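Local coordinates for protein peptide synthetase, module 7 (Actinoplanes teichomyceticus, PDB 4TX3) that forms a condensation-family domain of module 7 of a nonribosomal peptide synthetase and probably recruits cytochrome P450 enzymes to the peptide being assembled, at residues 240-245 against 414-419; 361-366 against 397-402; 366-371 against 402-407. All coordinates share one frame; numbering follows the deposited sequence.

The three contacts belong to one mixed sheet, in which strand 363-369 runs parallel to 399-407, followed by 413-423 and then 235-242, both antiparallel to their neighbour. Interactions 2 and 3 are successive lengths of the same strand pair, sharing Gln366 and Ala402, with centres about 15 Å apart. Interaction 1 joins the next two strands of the sheet, 413-423 and 235-242, its centre about 9 Å from that of interaction 3 and about 18 Å from that of interaction 2. Between adjacent strands, Glu417 OE1 meets Arg406 NH2 at 2.6 Å in a salt bridge; Leu240 of strand 235-242 reaches across to Leu403, CD2 to CD2 3.6 Å. Interaction 2 is buried, whereas interaction 3 reaches the surface.

Interaction 1: 240-245 against 414-419; sequences LRLDAG and DGIEGA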
ATOM      1  N   LEU B 240      20.825 -13.986 -10.383  1.00 40.08           N
ATOM      2  CA  LEU B 240      21.399 -14.552  -9.190  1.00 39.81           C
ATOM      3  C   LEU B 240      20.274 -15.180  -8.389  1.00 43.47           C
ATOM      4  O   LEU B 240      19.235 -14.539  -8.197  1.00 41.18           O
ATOM      5  CB  LEU B 240      22.117 -13.441  -8.420  1.00 42.40           C
ATOM      6  CG  LEU B 240      22.607 -13.504  -6.983  1.00 43.74           C
ATOM      7  CD1 LEU B 240      23.478 -12.298  -6.782  1.00 43.77           C
ATOM      8  CD2 LEU B 240      21.464 -13.456  -6.003  1.00 44.70           C
ATOM      9  N   ARG B 241      20.467 -16.417  -7.928  1.00 39.79           N
ATOM     10  CA  ARG B 241      19.487 -17.047  -7.054  1.00 36.44           C
ATOM     11  C   ARG B 241      20.124 -17.733  -5.844  1.00 36.99           C
ATOM     12  O   ARG B 241      21.166 -18.354  -5.969  1.00 39.72           O
ATOM     13  CB  ARG B 241      18.646 -18.072  -7.825  1.00 41.83           C
ATOM     14  CG  ARG B 241      17.459 -18.583  -6.997  1.00 44.52           C
ATOM     15  CD  ARG B 241      16.834 -19.891  -7.482  1.00 47.09           C
ATOM     16  NE  ARG B 241      15.995 -20.450  -6.421  1.00 46.32           N
ATOM     17  CZ  ARG B 241      14.733 -20.090  -6.202  1.00 45.06           C
ATOM     18  NH1 ARG B 241      14.146 -19.189  -6.988  1.00 46.52           N
ATOM     19  NH2 ARG B 241      14.054 -20.633  -5.201  1.00 37.41           N
ATOM     20  N   LEU B 242      19.477 -17.599  -4.683  1.00 35.93           N
ATOM     21  CA  LEU B 242      19.706 -18.429  -3.498  1.00 31.84           C
ATOM     22  C   LEU B 242      18.482 -19.307  -3.244  1.00 37.97           C
ATOM     23  O   LEU B 242      17.370 -18.787  -3.116  1.00 41.60           O
ATOM     24  CB  LEU B 242      19.979 -17.559  -2.267  1.00 31.36           C
ATOM     25  CG  LEU B 242      20.154 -18.315  -0.953  1.00 31.84           C
ATOM     26  CD1 LEU B 242      21.428 -19.191  -0.984  1.00 31.41           C
ATOM     27  CD2 LEU B 242      20.185 -17.337   0.205  1.00 29.72           C
ATOM     28  N   ASP B 243      18.667 -20.627  -3.174  1.00 40.35           N
ATOM     29  CA  ASP B 243      17.527 -21.557  -3.096  1.00 35.03           C
ATOM     30  C   ASP B 243      16.769 -21.400  -1.773  1.00 36.89           C
ATOM     31  O   ASP B 243      17.275 -20.777  -0.844  1.00 40.09           O
ATOM     32  CB  ASP B 243      17.996 -23.012  -3.276  1.00 33.54           C
ATOM     33  CG  ASP B 243      18.364 -23.341  -4.717  1.00 37.32           C
ATOM     34  OD1 ASP B 243      17.819 -22.695  -5.642  1.00 39.92           O
ATOM     35  OD2 ASP B 243      19.202 -24.248  -4.932  1.00 39.49           O
ATOM     36  N   ALA B 244      15.573 -21.981  -1.691  1.00 36.62           N
ATOM     37  CA  ALA B 244      14.669 -21.768  -0.562  1.00 35.27           C
ATOM     38  C   ALA B 244      15.213 -22.309   0.763  1.00 36.76           C
ATOM     39  O   ALA B 244      15.140 -21.640   1.798  1.00 34.56           O
ATOM     40  CB  ALA B 244      13.300 -22.401  -0.869  1.00 33.87           C
ATOM     41  N   GLY B 245      15.733 -23.532   0.730  1.00 36.50           N
ATOM     42  CA  GLY B 245      16.323 -24.154   1.905  1.00 33.29           C
ATOM     43  C   GLY B 245      17.409 -23.324   2.586  1.00 35.66           C
ATOM     44  O   GLY B 245      17.285 -22.999   3.768  1.00 35.21           O
ATOM     45  N   ASP B 414      11.176 -18.423   0.875  1.00 38.77           N
ATOM     46  CA  ASP B 414      11.040 -19.295  -0.280  1.00 37.94           C
ATOM     47  C   ASP B 414      12.048 -19.003  -1.405  1.00 38.49           C
ATOM     48  O   ASP B 414      11.745 -19.182  -2.578  1.00 39.50           O
ATOM     49  CB  ASP B 414       9.615 -19.193  -0.819  1.00 40.57           C
ATOM     50  CG  ASP B 414       9.184 -20.452  -1.532  1.00 41.97           C
ATOM     51  OD1 ASP B 414       9.418 -21.557  -0.982  1.00 39.24           O
ATOM     52  OD2 ASP B 414       8.628 -20.338  -2.642  1.00 39.77           O
ATOM     53  N   GLY B 415      13.253 -18.564  -1.040  1.00 42.16           N
ATOM     54  CA  GLY B 415      14.303 -18.280  -2.009  1.00 37.83           C
ATOM     55  C   GLY B 415      14.626 -16.797  -2.151  1.00 41.27           C
ATOM     56  O   GLY B 415      13.747 -15.940  -2.017  1.00 37.41           O
ATOM     57  N   ILE B 416      15.890 -16.475  -2.418  1.00 37.22           N
ATOM     58  CA  ILE B 416      16.215 -15.098  -2.768  1.00 38.03           C
ATOM     59  C   ILE B 416      16.581 -14.996  -4.244  1.00 38.23           C
ATOM     60  O   ILE B 416      17.396 -15.758  -4.754  1.00 39.51           O
ATOM     61  CB  ILE B 416      17.352 -14.533  -1.921  1.00 37.08           C
ATOM     62  CG1 ILE B 416      17.016 -14.649  -0.431  1.00 38.23           C
ATOM     63  CG2 ILE B 416      17.605 -13.087  -2.311  1.00 34.08           C
ATOM     64  CD1 ILE B 416      18.133 -14.168   0.510  1.00 28.58           C
ATOM     65  N   GLU B 417      15.949 -14.046  -4.919  1.00 38.52           N
ATOM     66  CA  GLU B 417      16.056 -13.864  -6.360  1.00 40.13           C
ATOM     67  C   GLU B 417      16.595 -12.456  -6.629  1.00 41.50           C
ATOM     68  O   GLU B 417      16.274 -11.514  -5.901  1.00 35.70           O
ATOM     69  CB  GLU B 417      14.679 -14.085  -7.000  1.00 43.56           C
ATOM     70  CG  GLU B 417      14.529 -13.753  -8.480  1.00 49.09           C
ATOM     71  CD  GLU B 417      13.165 -14.217  -9.046  1.00 65.98           C
ATOM     72  OE1 GLU B 417      12.112 -13.913  -8.423  1.00 58.36           O
ATOM     73  OE2 GLU B 417      13.146 -14.902 -10.106  1.00 64.53           O
ATOM     74  N   GLY B 418      17.432 -12.293  -7.644  1.00 40.46           N
ATOM     75  CA  GLY B 418      17.967 -10.968  -7.871  1.00 38.47           C
ATOM     76  C   GLY B 418      18.969 -10.798  -8.984  1.00 38.78           C
ATOM     77  O   GLY B 418      19.145 -11.677  -9.832  1.00 43.55           O
ATOM     78  N   ALA B 419      19.623  -9.646  -8.975  1.00 31.38           N
ATOM     79  CA  ALA B 419      20.557  -9.315 -10.022  1.00 37.52           C
ATOM     80  C   ALA B 419      21.680  -8.448  -9.494  1.00 39.27           C
ATOM     81  O   ALA B 419      21.492  -7.685  -8.546  1.00 36.82           O
ATOM     82  CB  ALA B 419      19.851  -8.612 -11.154  1.00 38.02           C
TER
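Leu242 and Ile416 face each other as an antiparallel hydrogen-bonded pair. Leu242 N gives Ile416 O a nearly straight bond of 2.8 Å (169°), and Ile416 N returns one to Leu242 O; each donor lies in the plane of the carbonyl it meets. The two side chains run side by side off the same face, their ends touching where Leu242 CD2 is 3.8 Å from Ile416 CD1. Ile416 sets CG1 opposite its carbonyl carbon (chi1 -56°), which carries CD1 alongside the leucine. Leu240, on this face too, accepts a bond at its O from Gly418 N (2.9 Å) and packs against Ala436 and Val440 of helix 429-448, a place suited to branched apolar chains.

Arg241 leaves by the other face. With CG anti to the backbone N (chi1 -171°) and the chain extended, its CG passes 3.6 Å from Ile416 O, and NE bonds Asp243 OD1 at 3.0 Å, in the guanidinium plane and on the anti lone pair. Gly415 has backbone angles that would jam a CB against the preceding carbonyl O; a CB would also collide with Arg241 NH2. Beyond the strand end, Ala244 rests its small CB 3.7 Å from Asp414 C. Glu417, opposite Arg241 in a non-hydrogen-bonded backbone pair, forms its salt bridge with Arg406.

The chemistry thus splits by face: the leucines pack on helix 429-448 and Ile416 on Leu403, while charged side chains pair on the more exposed side.

Interaction 2: 361-366 against 397-402; sequences YQVGLQ and LDLAFA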
ATOM      1  N   TYR B 361      31.274   5.120  -0.887  1.00 34.82           N
ATOM      2  CA  TYR B 361      31.164   3.708  -1.251  1.00 34.49           C
ATOM      3  C   TYR B 361      30.931   3.484  -2.735  1.00 33.02           C
ATOM      4  O   TYR B 361      30.352   4.317  -3.424  1.00 33.64           O
ATOM      5  CB  TYR B 361      30.059   3.005  -0.442  1.00 32.14           C
ATOM      6  CG  TYR B 361      28.647   3.455  -0.729  1.00 36.09           C
ATOM      7  CD1 TYR B 361      28.098   4.554  -0.075  1.00 33.17           C
ATOM      8  CD2 TYR B 361      27.847   2.761  -1.641  1.00 36.34           C
ATOM      9  CE1 TYR B 361      26.798   4.957  -0.331  1.00 32.75           C
ATOM     10  CE2 TYR B 361      26.549   3.154  -1.908  1.00 32.43           C
ATOM     11  CZ  TYR B 361      26.028   4.253  -1.248  1.00 36.91           C
ATOM     12  OH  TYR B 361      24.728   4.644  -1.508  1.00 37.52           O
ATOM     13  N   GLN B 362      31.396   2.332  -3.209  1.00 33.13           N
ATOM     14  CA  GLN B 362      31.340   1.980  -4.615  1.00 31.72           C
ATOM     15  C   GLN B 362      30.576   0.658  -4.805  1.00 35.12           C
ATOM     16  O   GLN B 362      30.289   0.241  -5.940  1.00 32.62           O
ATOM     17  CB  GLN B 362      32.759   1.889  -5.192  1.00 32.33           C
ATOM     18  CG  GLN B 362      33.555   3.194  -5.139  1.00 32.99           C
ATOM     19  CD  GLN B 362      34.095   3.506  -3.752  1.00 36.56           C
ATOM     20  OE1 GLN B 362      34.635   2.634  -3.080  1.00 40.51           O
ATOM     21  NE2 GLN B 362      33.938   4.751  -3.314  1.00 33.70           N
ATOM     22  N   VAL B 363      30.256   0.005  -3.687  1.00 31.43           N
ATOM     23  CA  VAL B 363      29.464  -1.218  -3.689  1.00 30.30           C
ATOM     24  C   VAL B 363      28.153  -1.000  -2.944  1.00 33.86           C
ATOM     25  O   VAL B 363      28.161  -0.570  -1.788  1.00 34.24           O
ATOM     26  CB  VAL B 363      30.217  -2.389  -3.038  1.00 33.14           C
ATOM     27  CG1 VAL B 363      29.395  -3.690  -3.149  1.00 25.15           C
ATOM     28  CG2 VAL B 363      31.586  -2.545  -3.677  1.00 31.14           C
ATOM     29  N   GLY B 364      27.029  -1.292  -3.603  1.00 29.94           N
ATOM     30  CA  GLY B 364      25.726  -1.101  -2.996  1.00 25.92           C
ATOM     31  C   GLY B 364      24.968  -2.402  -2.806  1.00 33.32           C
ATOM     32  O   GLY B 364      25.139  -3.352  -3.585  1.00 31.96           O
ATOM     33  N   LEU B 365      24.128  -2.453  -1.773  1.00 31.02           N
ATOM     34  CA  LEU B 365      23.305  -3.631  -1.529  1.00 30.25           C
ATOM     35  C   LEU B 365      21.860  -3.277  -1.199  1.00 32.89           C
ATOM     36  O   LEU B 365      21.580  -2.466  -0.327  1.00 30.48           O
ATOM     37  CB  LEU B 365      23.894  -4.479  -0.406  1.00 28.79           C
ATOM     38  CG  LEU B 365      23.056  -5.674   0.056  1.00 27.89           C
ATOM     39  CD1 LEU B 365      22.785  -6.620  -1.083  1.00 29.19           C
ATOM     40  CD2 LEU B 365      23.768  -6.393   1.167  1.00 28.01           C
ATOM     41  N   GLN B 366      20.948  -3.910  -1.922  1.00 33.44           N
ATOM     42  CA  GLN B 366      19.517  -3.730  -1.735  1.00 31.81           C
ATOM     43  C   GLN B 366      18.874  -5.103  -1.503  1.00 31.96           C
ATOM     44  O   GLN B 366      18.986  -5.987  -2.337  1.00 30.88           O
ATOM     45  CB  GLN B 366      18.918  -3.049  -2.969  1.00 31.76           C
ATOM     46  CG  GLN B 366      17.950  -1.933  -2.685  1.00 36.78           C
ATOM     47  CD  GLN B 366      18.607  -0.714  -2.066  1.00 40.68           C
ATOM     48  OE1 GLN B 366      19.790  -0.406  -2.303  1.00 39.20           O
ATOM     49  NE2 GLN B 366      17.840  -0.012  -1.252  1.00 43.57           N
ATOM     50  N   LEU B 397      27.547   3.649  -9.279  1.00 40.19           N
ATOM     51  CA  LEU B 397      28.324   2.730  -8.459  1.00 38.78           C
ATOM     52  C   LEU B 397      29.178   1.788  -9.323  1.00 37.15           C
ATOM     53  O   LEU B 397      28.920   1.607 -10.519  1.00 37.77           O
ATOM     54  CB  LEU B 397      27.385   1.917  -7.571  1.00 32.88           C
ATOM     55  CG  LEU B 397      26.606   2.662  -6.489  1.00 30.99           C
ATOM     56  CD1 LEU B 397      25.505   1.784  -5.938  1.00 30.38           C
ATOM     57  CD2 LEU B 397      27.519   3.109  -5.372  1.00 30.66           C
ATOM     58  N   ASP B 398      30.181   1.175  -8.713  1.00 34.69           N
ATOM     59  CA  ASP B 398      30.920   0.104  -9.373  1.00 33.84           C
ATOM     60  C   ASP B 398      30.079  -1.171  -9.420  1.00 37.19           C
ATOM     61  O   ASP B 398      29.913  -1.784 -10.481  1.00 37.21           O
ATOM     62  CB  ASP B 398      32.240  -0.136  -8.654  1.00 34.63           C
ATOM     63  CG  ASP B 398      33.158   1.072  -8.727  1.00 38.51           C
ATOM     64  OD1 ASP B 398      32.700   2.139  -9.205  1.00 36.32           O
ATOM     65  OD2 ASP B 398      34.329   0.961  -8.307  1.00 40.29           O
ATOM     66  N   LEU B 399      29.530  -1.554  -8.269  1.00 35.28           N
ATOM     67  CA  LEU B 399      28.659  -2.722  -8.181  1.00 35.52           C
ATOM     68  C   LEU B 399      27.415  -2.420  -7.345  1.00 34.58           C
ATOM     69  O   LEU B 399      27.469  -1.677  -6.367  1.00 32.19           O
ATOM     70  CB  LEU B 399      29.413  -3.917  -7.584  1.00 33.30           C
ATOM     71  CG  LEU B 399      30.765  -4.244  -8.225  1.00 33.93           C
ATOM     72  CD1 LEU B 399      31.611  -5.131  -7.327  1.00 33.71           C
ATOM     73  CD2 LEU B 399      30.554  -4.886  -9.576  1.00 32.93           C
ATOM     74  N   ALA B 400      26.293  -3.017  -7.732  1.00 35.57           N
ATOM     75  CA  ALA B 400      25.036  -2.816  -7.026  1.00 33.23           C
ATOM     76  C   ALA B 400      24.208  -4.091  -7.065  1.00 34.63           C
ATOM     77  O   ALA B 400      23.772  -4.533  -8.121  1.00 32.97           O
ATOM     78  CB  ALA B 400      24.247  -1.636  -7.629  1.00 26.87           C
ATOM     79  N   PHE B 401      23.999  -4.677  -5.895  1.00 36.41           N
ATOM     80  CA  PHE B 401      23.210  -5.885  -5.766  1.00 34.30           C
ATOM     81  C   PHE B 401      21.780  -5.518  -5.446  1.00 38.57           C
ATOM     82  O   PHE B 401      21.536  -4.725  -4.521  1.00 37.33           O
ATOM     83  CB  PHE B 401      23.765  -6.787  -4.665  1.00 34.70           C
ATOM     84  CG  PHE B 401      25.112  -7.404  -4.981  1.00 34.98           C
ATOM     85  CD1 PHE B 401      26.282  -6.701  -4.765  1.00 35.50           C
ATOM     86  CD2 PHE B 401      25.201  -8.702  -5.443  1.00 36.44           C
ATOM     87  CE1 PHE B 401      27.508  -7.270  -5.028  1.00 36.33           C
ATOM     88  CE2 PHE B 401      26.428  -9.272  -5.707  1.00 35.92           C
ATOM     89  CZ  PHE B 401      27.579  -8.557  -5.493  1.00 31.72           C
ATOM     90  N   ALA B 402      20.847  -6.091  -6.211  1.00 36.17           N
ATOM     91  CA  ALA B 402      19.415  -5.956  -5.945  1.00 34.72           C
ATOM     92  C   ALA B 402      18.786  -7.341  -5.727  1.00 38.00           C
ATOM     93  O   ALA B 402      18.537  -8.088  -6.680  1.00 38.66           O
ATOM     94  CB  ALA B 402      18.728  -5.223  -7.083  1.00 32.06           C
TER
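Leu365 and Phe401 cross at the apolar centre, Leu365 CD1 lying 3.7 Å from Phe401 CB. The leucine's CG stands opposite the backbone N (chi1 174°), and this turns a methyl back over the neighbouring strand. Val363 CG1 comes to the edge of the Phe401 ring, 4.5 Å from CE1, and Leu269 and Val265 of helix 261-278 pack on this group, so bulky apolar residues suit this face. On the reverse face Gly364 pairs with Ala400, and Leu397 CD1 lies 4.1 Å from Gly364 CA, where a CB would clash with it. The other methyl, Leu397 CD2, touches Tyr361 CE2 at 3.6 Å.

The backbones are bonded in parallel register. Gln362 O accepts a straight bond from Leu399 N (3.0 Å, 171°) and a weak one from Asp398 N, while Leu399 O receives Gly364 N at 2.8 Å. Farther on, Phe401 N approaches from above the plane of the Gly364 carbonyl, and Gln366 N donates a hydrogen bond to Phe401 O.

At the polar edge Gln362 and Asp398 lie side by side, with Gln362 CB 3.6 Å from Asp398 OD2. Their polar ends bind other partners: Asp398 pairs with Arg227, and the Gln362 amide bonds His358 O and Thr219.

This is the parallel part of an otherwise antiparallel sheet, covered by helix 261-278; between its strands the chain visits strand 383-388 of the second sheet, consistent with the two-subdomain condensation-domain fold related to CoA-dependent acyltransferases.

Interaction 3: 366-371 against 402-407; sequences QVREED and ALTERR
Glu369 brings its carboxylate to the edge of the Arg407 guanidinium, the two planes only 4° apart, and in this salt bridge OE2 meets NE and, by a weak bond, NH2; the 2.4 Å modelled between Glu369 OE2 and Arg407 NE is doubtfully short. The methyl of Thr404, CG2, lies over one face of the Arg368 guanidinium and one face of that of Arg406, offset toward the rim in each. At the edge of Arg406, Glu370 CG sits 3.2 Å from NH1.

The extended chain of Glu370 sends OE1 to Arg407 N for a weak bond of 3.0 Å, while Glu370 OE2 makes a long salt bridge of 3.8 Å to Arg406 NH1. Replacing Glu370 with an alanine would probably leave Arg407 N without this acceptor and Arg406 leaning on Glu417 alone among these carboxylates.

Between the backbones, Leu403 N bonds Gln366 O at 2.7 Å, Arg368 N bonds Leu403 O, and Glu405 N bonds Arg368 O at 2.9 Å, whereas Glu370 N reaches Glu405 O weakly. Val367 and Leu403 pack against Val265 of helix 261-278.

Glu405 OE1 stands 3.4 Å from Glu369 OE1, repulsive if both are charged but probably eased by Arg407, which bridges Glu369 and, at long range, Glu405; His247 binds Glu405 OE2. Past the bonded strand pairs, charged side chains largely make the contact, several by weak or long links.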
ATOM      1  N   GLN B 366      20.948  -3.910  -1.922  1.00 33.44           N
ATOM      2  CA  GLN B 366      19.517  -3.730  -1.735  1.00 31.81           C
ATOM      3  C   GLN B 366      18.874  -5.103  -1.503  1.00 31.96           C
ATOM      4  O   GLN B 366      18.986  -5.987  -2.337  1.00 30.88           O
ATOM      5  CB  GLN B 366      18.918  -3.049  -2.969  1.00 31.76           C
ATOM      6  CG  GLN B 366      17.950  -1.933  -2.685  1.00 36.78           C
ATOM      7  CD  GLN B 366      18.607  -0.714  -2.066  1.00 40.68           C
ATOM      8  OE1 GLN B 366      19.790  -0.406  -2.303  1.00 39.20           O
ATOM      9  NE2 GLN B 366      17.840  -0.012  -1.252  1.00 43.57           N
ATOM     10  N   VAL B 367      18.240  -5.293  -0.357  1.00 29.94           N
ATOM     11  CA  VAL B 367      17.536  -6.526  -0.071  1.00 28.89           C
ATOM     12  C   VAL B 367      16.117  -6.178   0.295  1.00 33.23           C
ATOM     13  O   VAL B 367      15.855  -5.778   1.419  1.00 36.37           O
ATOM     14  CB  VAL B 367      18.179  -7.322   1.081  1.00 33.25           C
ATOM     15  CG1 VAL B 367      17.304  -8.519   1.453  1.00 34.18           C
ATOM     16  CG2 VAL B 367      19.577  -7.787   0.706  1.00 31.52           C
ATOM     17  N   ARG B 368      15.198  -6.310  -0.655  1.00 39.28           N
ATOM     18  CA  ARG B 368      13.814  -5.900  -0.420  1.00 42.18           C
ATOM     19  C   ARG B 368      12.866  -7.098  -0.340  1.00 46.33           C
ATOM     20  O   ARG B 368      13.193  -8.209  -0.782  1.00 43.45           O
ATOM     21  CB  ARG B 368      13.344  -4.950  -1.525  1.00 44.07           C
ATOM     22  CG  ARG B 368      13.046  -5.671  -2.828  1.00 51.42           C
ATOM     23  CD  ARG B 368      12.444  -4.769  -3.886  1.00 51.64           C
ATOM     24  NE  ARG B 368      11.839  -5.556  -4.957  1.00 55.41           N
ATOM     25  CZ  ARG B 368      10.558  -5.921  -4.982  1.00 64.35           C
ATOM     26  NH1 ARG B 368       9.746  -5.559  -3.992  1.00 62.53           N
ATOM     27  NH2 ARG B 368      10.085  -6.645  -5.995  1.00 65.73           N
ATOM     28  N   GLU B 369      11.685  -6.862   0.219  1.00 51.24           N
ATOM     29  CA  GLU B 369      10.622  -7.871   0.237  1.00 51.91           C
ATOM     30  C   GLU B 369       9.866  -7.933  -1.091  1.00 52.99           C
ATOM     31  O   GLU B 369       9.944  -7.001  -1.891  1.00 54.94           O
ATOM     32  CB  GLU B 369       9.641  -7.587   1.372  1.00 47.29           C
ATOM     33  CG  GLU B 369       9.245  -8.828   2.126  1.00 60.08           C
ATOM     34  CD  GLU B 369      10.318  -9.247   3.089  1.00 60.07           C
ATOM     35  OE1 GLU B 369      11.208  -8.414   3.353  1.00 62.41           O
ATOM     36  OE2 GLU B 369      10.277 -10.397   3.583  1.00 64.44           O
ATOM     37  N   GLU B 370       9.160  -9.043  -1.319  1.00 56.35           N
ATOM     38  CA  GLU B 370       8.229  -9.196  -2.442  1.00 58.60           C
ATOM     39  C   GLU B 370       7.300  -8.011  -2.503  1.00 63.16           C
ATOM     40  O   GLU B 370       7.069  -7.386  -1.475  1.00 67.89           O
ATOM     41  CB  GLU B 370       7.382 -10.447  -2.271  1.00 56.70           C
ATOM     42  CG  GLU B 370       7.741 -11.606  -3.135  1.00 52.82           C
ATOM     43  CD  GLU B 370       7.124 -12.874  -2.597  1.00 58.43           C
ATOM     44  OE1 GLU B 370       6.723 -12.870  -1.402  1.00 54.63           O
ATOM     45  OE2 GLU B 370       7.043 -13.867  -3.361  1.00 56.41           O
ATOM     46  N   ASP B 371       6.757  -7.704  -3.677  1.00 68.56           N
ATOM     47  CA  ASP B 371       5.623  -6.772  -3.753  1.00 76.00           C
ATOM     48  C   ASP B 371       6.091  -5.331  -3.527  1.00 74.47           C
ATOM     49  O   ASP B 371       5.425  -4.357  -3.905  1.00 81.45           O
ATOM     50  CB  ASP B 371       4.533  -7.172  -2.730  1.00 79.31           C
ATOM     51  CG  ASP B 371       3.257  -6.358  -2.868  1.00 91.28           C
ATOM     52  OD1 ASP B 371       3.134  -5.590  -3.852  1.00 94.17           O
ATOM     53  OD2 ASP B 371       2.384  -6.471  -1.970  1.00 91.58           O
ATOM     54  N   ALA B 402      20.847  -6.091  -6.211  1.00 36.17           N
ATOM     55  CA  ALA B 402      19.415  -5.956  -5.945  1.00 34.72           C
ATOM     56  C   ALA B 402      18.786  -7.341  -5.727  1.00 38.00           C
ATOM     57  O   ALA B 402      18.537  -8.088  -6.680  1.00 38.66           O
ATOM     58  CB  ALA B 402      18.728  -5.223  -7.083  1.00 32.06           C
ATOM     59  N   LEU B 403      18.546  -7.672  -4.464  1.00 35.12           N
ATOM     60  CA  LEU B 403      18.017  -8.970  -4.073  1.00 35.32           C
ATOM     61  C   LEU B 403      16.615  -8.845  -3.515  1.00 37.06           C
ATOM     62  O   LEU B 403      16.339  -7.933  -2.720  1.00 37.00           O
ATOM     63  CB  LEU B 403      18.909  -9.640  -3.022  1.00 32.54           C
ATOM     64  CG  LEU B 403      20.420  -9.751  -3.238  1.00 34.24           C
ATOM     65  CD1 LEU B 403      20.982 -10.683  -2.191  1.00 27.63           C
ATOM     66  CD2 LEU B 403      20.762 -10.237  -4.627  1.00 35.00           C
ATOM     67  N   THR B 404      15.748  -9.777  -3.915  1.00 36.25           N
ATOM     68  CA  THR B 404      14.371  -9.846  -3.433  1.00 36.05           C
ATOM     69  C   THR B 404      14.097 -11.143  -2.678  1.00 38.80           C
ATOM     70  O   THR B 404      14.277 -12.224  -3.227  1.00 38.07           O
ATOM     71  CB  THR B 404      13.365  -9.754  -4.589  1.00 39.07           C
ATOM     72  OG1 THR B 404      13.533  -8.508  -5.266  1.00 44.50           O
ATOM     73  CG2 THR B 404      11.924  -9.862  -4.074  1.00 44.06           C
ATOM     74  N   GLU B 405      13.650 -11.026  -1.428  1.00 40.57           N
ATOM     75  CA  GLU B 405      13.177 -12.173  -0.653  1.00 39.45           C
ATOM     76  C   GLU B 405      11.806 -12.635  -1.129  1.00 42.29           C
ATOM     77  O   GLU B 405      10.850 -11.866  -1.061  1.00 43.83           O
ATOM     78  CB  GLU B 405      13.087 -11.826   0.840  1.00 45.67           C
ATOM     79  CG  GLU B 405      14.412 -11.638   1.584  1.00 40.63           C
ATOM     80  CD  GLU B 405      14.225 -11.687   3.104  1.00 50.15           C
ATOM     81  OE1 GLU B 405      13.763 -10.677   3.687  1.00 52.77           O
ATOM     82  OE2 GLU B 405      14.519 -12.748   3.717  1.00 42.45           O
ATOM     83  N   ARG B 406      11.709 -13.877  -1.607  1.00 40.55           N
ATOM     84  CA  ARG B 406      10.412 -14.495  -1.902  1.00 41.18           C
ATOM     85  C   ARG B 406       9.830 -15.104  -0.635  1.00 44.54           C
ATOM     86  O   ARG B 406      10.570 -15.547   0.242  1.00 36.52           O
ATOM     87  CB  ARG B 406      10.529 -15.595  -2.963  1.00 41.01           C
ATOM     88  CG  ARG B 406      10.945 -15.141  -4.345  1.00 41.84           C
ATOM     89  CD  ARG B 406       9.984 -14.129  -4.864  1.00 48.07           C
ATOM     90  NE  ARG B 406      10.341 -13.680  -6.198  1.00 52.37           N
ATOM     91  CZ  ARG B 406       9.769 -12.642  -6.798  1.00 54.33           C
ATOM     92  NH1 ARG B 406       8.820 -11.955  -6.166  1.00 51.64           N
ATOM     93  NH2 ARG B 406      10.155 -12.286  -8.018  1.00 52.89           N
ATOM     94  N   ARG B 407       8.504 -15.146  -0.549  1.00 48.05           N
ATOM     95  CA  ARG B 407       7.837 -15.850   0.546  1.00 47.70           C
ATOM     96  C   ARG B 407       6.651 -16.672   0.060  1.00 49.07           C
ATOM     97  O   ARG B 407       6.001 -16.332  -0.937  1.00 48.46           O
ATOM     98  CB  ARG B 407       7.384 -14.867   1.622  1.00 50.40           C
ATOM     99  CG  ARG B 407       8.552 -14.211   2.311  1.00 55.68           C
ATOM    100  CD  ARG B 407       8.121 -13.152   3.289  1.00 58.88           C
ATOM    101  NE  ARG B 407       9.285 -12.588   3.950  1.00 57.20           N
ATOM    102  CZ  ARG B 407       9.991 -13.232   4.870  1.00 56.52           C
ATOM    103  NH1 ARG B 407       9.644 -14.466   5.234  1.00 56.02           N
ATOM    104  NH2 ARG B 407      11.042 -12.644   5.427  1.00 54.18           N
TER